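Local coordinates for elongation factor G (Thermus thermophilus, PDB 2DY1), which binds GTP with a magnesium ion and probably acts as a GTPase translation elongation factor of the EF-G family, at residues P284-K290 with A301-R307; P455-K461 with Y646-P650. All coordinates share one frame; numbering follows the deposited sequence.

Contact 1 (P284-K290 with A301-R307); sequences PLAKVFK and AYLRLYR
Residues 285-290 pair antiparallel with 301-307, from Leu285-Arg307 to Lys290-Tyr302, and the hairpin continues beyond. The strand axes come within 4.6 Å. Two beta bulges break the register. The first is a classic bulge: two residues, Tyr306 and Arg307, stand across from the single Leu285, whose O accepts from both amides, Tyr306 N at 2.8 Å and Arg307 N at 3.3 Å. The second lies between Val288 and Lys290, where Phe289 N donates to Tyr302 O. The strands are the two arms of a hairpin in EF-G domain 2, at the middle of a four-stranded antiparallel sheet. Val288 CG2 packs on Leu303 CD1 at 3.6 Å, on the face shared with Ala286 and Leu305. Phe289 CG sits between its backbone N and carbonyl carbon (chi1 70°), which brings the ring toward the partner strand, where Tyr302 CB sits off-centre over it and Arg304 N meets its edge. Lys290 CG touches Tyr302 CB at 3.5 Å. The lysine chain then bends at chi3 and lays CE over one face of the tyrosine ring, while NZ reaches a salt bridge with Glu90. Lys287 CB meets the edge of the Tyr306 ring, with CE2 3.7 Å away. Arg304 CG lies over one face of that ring, and its guanidinium binds Ala97 O and the Asp99 carboxylate. Tyr306 OH bonds to Glu96 O.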
loop_
_atom_site.group_PDB
_atom_site.type_symbol
_atom_site.label_atom_id
_atom_site.label_comp_id
_atom_site.label_asym_id
_atom_site.label_seq_id
_atom_site.Cartn_x
_atom_site.Cartn_y
_atom_site.Cartn_z
ATOM N N PRO A 284 -27.774 9.801 -2.518
ATOM C CA PRO A 284 -26.353 9.916 -2.832
ATOM C C PRO A 284 -25.458 9.253 -1.782
ATOM O O PRO A 284 -25.672 9.387 -0.561
ATOM C CB PRO A 284 -26.152 11.425 -2.894
ATOM C CG PRO A 284 -27.423 11.884 -3.532
ATOM C CD PRO A 284 -28.478 11.068 -2.795
ATOM N N LEU A 285 -24.465 8.502 -2.260
ATOM C CA LEU A 285 -23.484 7.837 -1.401
ATOM C C LEU A 285 -22.217 7.944 -2.216
ATOM O O LEU A 285 -22.202 7.561 -3.382
ATOM C CB LEU A 285 -23.816 6.365 -1.166
ATOM C CG LEU A 285 -22.724 5.577 -0.415
ATOM C CD1 LEU A 285 -22.498 6.153 0.995
ATOM C CD2 LEU A 285 -23.118 4.110 -0.351
ATOM N N ALA A 286 -21.177 8.511 -1.609
ATOM C CA ALA A 286 -19.905 8.722 -2.298
ATOM C C ALA A 286 -18.735 8.596 -1.334
ATOM O O ALA A 286 -18.894 8.564 -0.113
ATOM C CB ALA A 286 -19.885 10.116 -2.926
ATOM N N LYS A 287 -17.537 8.550 -1.896
ATOM C CA LYS A 287 -16.353 8.444 -1.065
ATOM C C LYS A 287 -15.165 9.092 -1.770
ATOM O O LYS A 287 -15.060 9.013 -2.992
ATOM C CB LYS A 287 -16.046 6.966 -0.801
ATOM C CG LYS A 287 -14.843 6.733 0.064
ATOM C CD LYS A 287 -14.759 5.267 0.508
ATOM C CE LYS A 287 -13.548 5.040 1.375
ATOM N NZ LYS A 287 -13.514 3.658 1.911
ATOM N N VAL A 288 -14.291 9.742 -1.002
ATOM C CA VAL A 288 -13.077 10.350 -1.573
ATOM C C VAL A 288 -12.091 9.172 -1.596
ATOM O O VAL A 288 -11.651 8.715 -0.537
ATOM C CB VAL A 288 -12.529 11.450 -0.649
ATOM C CG1 VAL A 288 -11.200 11.978 -1.177
ATOM C CG2 VAL A 288 -13.535 12.611 -0.559
ATOM N N PHE A 289 -11.755 8.670 -2.789
ATOM C CA PHE A 289 -10.858 7.514 -2.859
ATOM C C PHE A 289 -9.403 7.886 -3.028
ATOM O O PHE A 289 -8.530 7.060 -2.828
ATOM C CB PHE A 289 -11.304 6.520 -3.954
ATOM C CG PHE A 289 -11.113 7.011 -5.355
ATOM C CD1 PHE A 289 -9.957 6.675 -6.075
ATOM C CD2 PHE A 289 -12.112 7.763 -5.980
ATOM C CE1 PHE A 289 -9.817 7.096 -7.429
ATOM C CE2 PHE A 289 -11.984 8.180 -7.298
ATOM C CZ PHE A 289 -10.836 7.845 -8.027
ATOM N N LYS A 290 -9.160 9.121 -3.441
ATOM C CA LYS A 290 -7.774 9.607 -3.550
ATOM C C LYS A 290 -7.755 11.114 -3.589
ATOM O O LYS A 290 -8.777 11.773 -3.856
ATOM C CB LYS A 290 -7.054 9.066 -4.801
ATOM C CG LYS A 290 -7.565 9.623 -6.108
ATOM C CD LYS A 290 -6.636 9.331 -7.296
ATOM C CE LYS A 290 -5.479 10.345 -7.330
ATOM N NZ LYS A 290 -4.348 9.903 -8.227
ATOM N N ALA A 301 -9.880 16.607 -4.635
ATOM C CA ALA A 301 -10.382 15.370 -4.057
ATOM C C ALA A 301 -11.086 14.616 -5.173
ATOM O O ALA A 301 -11.829 15.201 -5.975
ATOM C CB ALA A 301 -11.359 15.674 -2.908
ATOM N N TYR A 302 -10.816 13.317 -5.257
ATOM C CA TYR A 302 -11.424 12.493 -6.286
ATOM C C TYR A 302 -12.494 11.659 -5.624
ATOM O O TYR A 302 -12.220 10.856 -4.735
ATOM C CB TYR A 302 -10.353 11.625 -6.942
ATOM C CG TYR A 302 -9.381 12.481 -7.733
ATOM C CD1 TYR A 302 -9.480 12.602 -9.114
ATOM C CD2 TYR A 302 -8.394 13.211 -7.078
ATOM C CE1 TYR A 302 -8.607 13.441 -9.824
ATOM C CE2 TYR A 302 -7.528 14.049 -7.783
ATOM C CZ TYR A 302 -7.642 14.155 -9.136
ATOM O OH TYR A 302 -6.775 14.989 -9.803
ATOM N N LEU A 303 -13.721 11.880 -6.081
ATOM C CA LEU A 303 -14.881 11.247 -5.483
ATOM C C LEU A 303 -15.552 10.254 -6.378
ATOM O O LEU A 303 -15.800 10.540 -7.535
ATOM C CB LEU A 303 -15.931 12.315 -5.161
ATOM C CG LEU A 303 -15.924 13.141 -3.885
ATOM C CD1 LEU A 303 -14.606 13.870 -3.737
ATOM C CD2 LEU A 303 -17.093 14.139 -3.959
ATOM N N ARG A 304 -15.859 9.086 -5.828
ATOM C CA ARG A 304 -16.641 8.105 -6.575
ATOM C C ARG A 304 -18.072 8.262 -6.065
ATOM O O ARG A 304 -18.302 8.240 -4.851
ATOM C CB ARG A 304 -16.182 6.680 -6.287
ATOM C CG ARG A 304 -17.252 5.615 -6.668
ATOM C CD ARG A 304 -17.523 5.560 -8.173
ATOM N NE ARG A 304 -18.813 4.909 -8.431
ATOM C CZ ARG A 304 -19.031 3.599 -8.460
ATOM N NH1 ARG A 304 -18.042 2.727 -8.267
ATOM N NH2 ARG A 304 -20.282 3.161 -8.628
ATOM N N LEU A 305 -19.014 8.435 -6.986
ATOM C CA LEU A 305 -20.432 8.526 -6.621
ATOM C C LEU A 305 -20.960 7.109 -6.827
ATOM O O LEU A 305 -21.093 6.637 -7.958
ATOM C CB LEU A 305 -21.154 9.520 -7.540
ATOM C CG LEU A 305 -22.651 9.760 -7.263
ATOM C CD1 LEU A 305 -22.843 10.274 -5.840
ATOM C CD2 LEU A 305 -23.187 10.767 -8.269
ATOM N N TYR A 306 -21.245 6.432 -5.726
ATOM C CA TYR A 306 -21.712 5.051 -5.785
ATOM C C TYR A 306 -23.173 4.924 -6.081
ATOM O O TYR A 306 -23.609 3.966 -6.720
ATOM C CB TYR A 306 -21.449 4.336 -4.451
ATOM C CG TYR A 306 -19.983 4.119 -4.091
ATOM C CD1 TYR A 306 -19.199 3.220 -4.810
ATOM C CD2 TYR A 306 -19.407 4.778 -3.002
ATOM C CE1 TYR A 306 -17.870 2.962 -4.451
ATOM C CE2 TYR A 306 -18.061 4.532 -2.633
ATOM C CZ TYR A 306 -17.311 3.619 -3.364
ATOM O OH TYR A 306 -16.007 3.361 -2.977
ATOM N N ARG A 307 -23.935 5.901 -5.611
ATOM C CA ARG A 307 -25.382 5.836 -5.759
ATOM C C ARG A 307 -25.891 7.236 -5.767
ATOM O O ARG A 307 -25.272 8.110 -5.181
ATOM C CB ARG A 307 -25.975 5.105 -4.545
ATOM C CG ARG A 307 -27.462 4.720 -4.653
ATOM C CD ARG A 307 -27.871 3.917 -3.417
ATOM N NE ARG A 307 -27.748 4.701 -2.189
ATOM C CZ ARG A 307 -27.601 4.177 -0.980
ATOM N NH1 ARG A 307 -27.556 2.860 -0.825
ATOM N NH2 ARG A 307 -27.498 4.975 0.072
HETATM O O HOH W 1 -26.653 7.443 1.088
#

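Contact 2 (P455-K461 with Y646-P650); sequences PYRETIK and YAEVP
Tyr646 and Arg457 make the tight part of this contact. The tyrosine hydroxyl donates to Pro455 O at 2.6 Å, a short bond in the carbonyl plane; Pro455 O lies at the edge of the ring. Arg457 lies across one face of the same ring. Its chain runs extended from CG to NE, with CG beside the backbone N (chi1 -68°), and this carries it over the phenol. Arg457 CD stands 4.0 Å from the centroid of the Tyr646 ring in a CH-pi contact. Beyond it the guanidinium turns nearly flat to the ring, the planes 18° apart, and NH1 comes within 3.6 Å of Tyr646 CE1. Arg457 NE is close to Tyr646 OH but is not bonded to it. The charge of Arg457 is paired through NH2 with Glu419. The segments are not neighbouring strands: strand 457-460 and strand 638-648 both pair antiparallel with strand 569-583. The first segment belongs to the domain IV sequence and the second to the C-terminal domain, yet both strands sit in one antiparallel sheet. Val649 CG2 touches Tyr456 CD1 loosely, at 4.3 Å, near helix 651-663. The solvent side is sparser still. There the extended chains of the exposed Lys461 and Glu648 meet head-on. Lys461 NZ reaches Glu648 OE1 at 3.2 Å, a salt bridge whose hydrogen bond is weak.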
loop_
_atom_site.group_PDB
_atom_site.type_symbol
_atom_site.label_atom_id
_atom_site.label_comp_id
_atom_site.label_asym_id
_atom_site.label_seq_id
_atom_site.Cartn_x
_atom_site.Cartn_y
_atom_site.Cartn_z
ATOM N N PRO A 455 18.011 1.962 17.785
ATOM C CA PRO A 455 17.663 2.275 19.172
ATOM C C PRO A 455 18.319 1.313 20.167
ATOM O O PRO A 455 17.665 0.425 20.725
ATOM C CB PRO A 455 16.140 2.183 19.169
ATOM C CG PRO A 455 15.892 1.086 18.183
ATOM C CD PRO A 455 16.847 1.422 17.060
ATOM N N TYR A 456 19.620 1.488 20.369
ATOM C CA TYR A 456 20.360 0.659 21.313
ATOM C C TYR A 456 19.829 0.936 22.713
ATOM O O TYR A 456 19.222 1.974 22.975
ATOM C CB TYR A 456 21.852 0.998 21.276
ATOM C CG TYR A 456 22.537 0.586 20.003
ATOM C CD1 TYR A 456 22.792 -0.757 19.730
ATOM C CD2 TYR A 456 22.903 1.534 19.054
ATOM C CE1 TYR A 456 23.400 -1.147 18.528
ATOM C CE2 TYR A 456 23.505 1.157 17.855
ATOM C CZ TYR A 456 23.747 -0.178 17.599
ATOM O OH TYR A 456 24.318 -0.542 16.399
ATOM N N ARG A 457 20.049 -0.008 23.614
ATOM C CA ARG A 457 19.610 0.170 24.983
ATOM C C ARG A 457 20.692 -0.375 25.883
ATOM O O ARG A 457 21.747 -0.794 25.403
ATOM C CB ARG A 457 18.275 -0.534 25.211
ATOM C CG ARG A 457 17.171 0.155 24.423
ATOM C CD ARG A 457 15.787 -0.220 24.862
ATOM N NE ARG A 457 14.804 0.477 24.041
ATOM C CZ ARG A 457 13.559 0.059 23.889
ATOM N NH1 ARG A 457 13.163 -1.038 24.516
ATOM N NH2 ARG A 457 12.732 0.698 23.073
ATOM N N GLU A 458 20.446 -0.344 27.187
ATOM C CA GLU A 458 21.429 -0.833 28.140
ATOM C C GLU A 458 20.738 -1.610 29.242
ATOM O O GLU A 458 19.534 -1.499 29.421
ATOM C CB GLU A 458 22.175 0.343 28.776
ATOM C CG GLU A 458 22.980 1.178 27.795
ATOM C CD GLU A 458 23.620 2.387 28.449
ATOM O OE1 GLU A 458 23.911 2.323 29.666
ATOM O OE2 GLU A 458 23.847 3.395 27.747
ATOM N N THR A 459 21.514 -2.409 29.966
ATOM C CA THR A 459 20.980 -3.158 31.093
ATOM C C THR A 459 22.128 -3.461 32.045
ATOM O O THR A 459 23.257 -3.000 31.829
ATOM C CB THR A 459 20.267 -4.458 30.656
ATOM O OG1 THR A 459 19.500 -4.964 31.763
ATOM C CG2 THR A 459 21.270 -5.519 30.206
ATOM N N ILE A 460 21.845 -4.213 33.102
ATOM C CA ILE A 460 22.876 -4.539 34.080
ATOM C C ILE A 460 23.077 -6.043 34.238
ATOM O O ILE A 460 22.152 -6.823 34.032
ATOM C CB ILE A 460 22.542 -3.929 35.457
ATOM C CG1 ILE A 460 21.118 -4.297 35.873
ATOM C CG2 ILE A 460 22.695 -2.417 35.409
ATOM C CD1 ILE A 460 20.754 -3.836 37.304
ATOM N N LYS A 461 24.289 -6.441 34.627
ATOM C CA LYS A 461 24.604 -7.855 34.792
ATOM C C LYS A 461 24.762 -8.331 36.238
ATOM O O LYS A 461 24.744 -9.538 36.503
ATOM C CB LYS A 461 25.868 -8.199 34.000
ATOM C CG LYS A 461 25.653 -8.324 32.491
ATOM C CD LYS A 461 26.907 -8.866 31.816
ATOM C CE LYS A 461 26.655 -9.250 30.365
ATOM N NZ LYS A 461 27.882 -9.800 29.712
ATOM N N TYR A 646 15.758 -7.788 22.489
ATOM C CA TYR A 646 17.042 -7.110 22.604
ATOM C C TYR A 646 18.058 -8.148 23.064
ATOM O O TYR A 646 17.725 -9.065 23.815
ATOM C CB TYR A 646 16.989 -5.972 23.630
ATOM C CG TYR A 646 16.590 -4.638 23.035
ATOM C CD1 TYR A 646 15.251 -4.322 22.808
ATOM C CD2 TYR A 646 17.561 -3.719 22.648
ATOM C CE1 TYR A 646 14.890 -3.117 22.197
ATOM C CE2 TYR A 646 17.218 -2.512 22.040
ATOM C CZ TYR A 646 15.881 -2.224 21.815
ATOM O OH TYR A 646 15.550 -1.046 21.195
ATOM N N ALA A 647 19.292 -8.016 22.603
ATOM C CA ALA A 647 20.333 -8.953 23.000
ATOM C C ALA A 647 21.602 -8.165 23.199
ATOM O O ALA A 647 21.762 -7.082 22.642
ATOM C CB ALA A 647 20.534 -10.022 21.923
ATOM N N GLU A 648 22.505 -8.698 24.010
ATOM C CA GLU A 648 23.763 -8.022 24.268
ATOM C C GLU A 648 24.571 -7.930 22.976
ATOM O O GLU A 648 24.647 -8.893 22.201
ATOM C CB GLU A 648 24.552 -8.790 25.337
ATOM C CG GLU A 648 23.720 -9.114 26.584
ATOM C CD GLU A 648 24.488 -9.893 27.649
ATOM O OE1 GLU A 648 25.671 -10.228 27.423
ATOM O OE2 GLU A 648 23.897 -10.165 28.716
ATOM N N VAL A 649 25.168 -6.766 22.753
ATOM C CA VAL A 649 25.983 -6.518 21.576
ATOM C C VAL A 649 27.345 -7.182 21.759
ATOM O O VAL A 649 27.979 -7.027 22.803
ATOM C CB VAL A 649 26.194 -5.003 21.373
ATOM C CG1 VAL A 649 27.143 -4.749 20.204
ATOM C CG2 VAL A 649 24.851 -4.320 21.129
ATOM N N PRO A 650 27.807 -7.948 20.754
ATOM C CA PRO A 650 29.115 -8.596 20.892
ATOM C C PRO A 650 30.149 -7.596 21.409
ATOM O O PRO A 650 30.193 -6.449 20.966
ATOM C CB PRO A 650 29.394 -9.079 19.477
ATOM C CG PRO A 650 28.021 -9.511 19.030
ATOM C CD PRO A 650 27.145 -8.355 19.501
#

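Overall arrangement
Contact 1 is buried and contact 2 is at the surface. They share no strand and lie on opposite sides of the chain's centre, with centres about 51 Å apart. Contact 1 joins strands 285-294 and 298-307, close neighbours in sequence within one domain, through a backbone ladder interrupted by two bulges. Contact 2 joins segments 185 residues apart, from the domain IV and C-terminal parts of the sequence, and works through side chains and one carbonyl. Backbone bonds and apolar packing dominate the first; arginine-on-tyrosine packing and a surface salt bridge mark the second. The side chain of Lys290 lies about 12 Å from the bound GTP; contact 2 is remote from the nucleotide and metal sites.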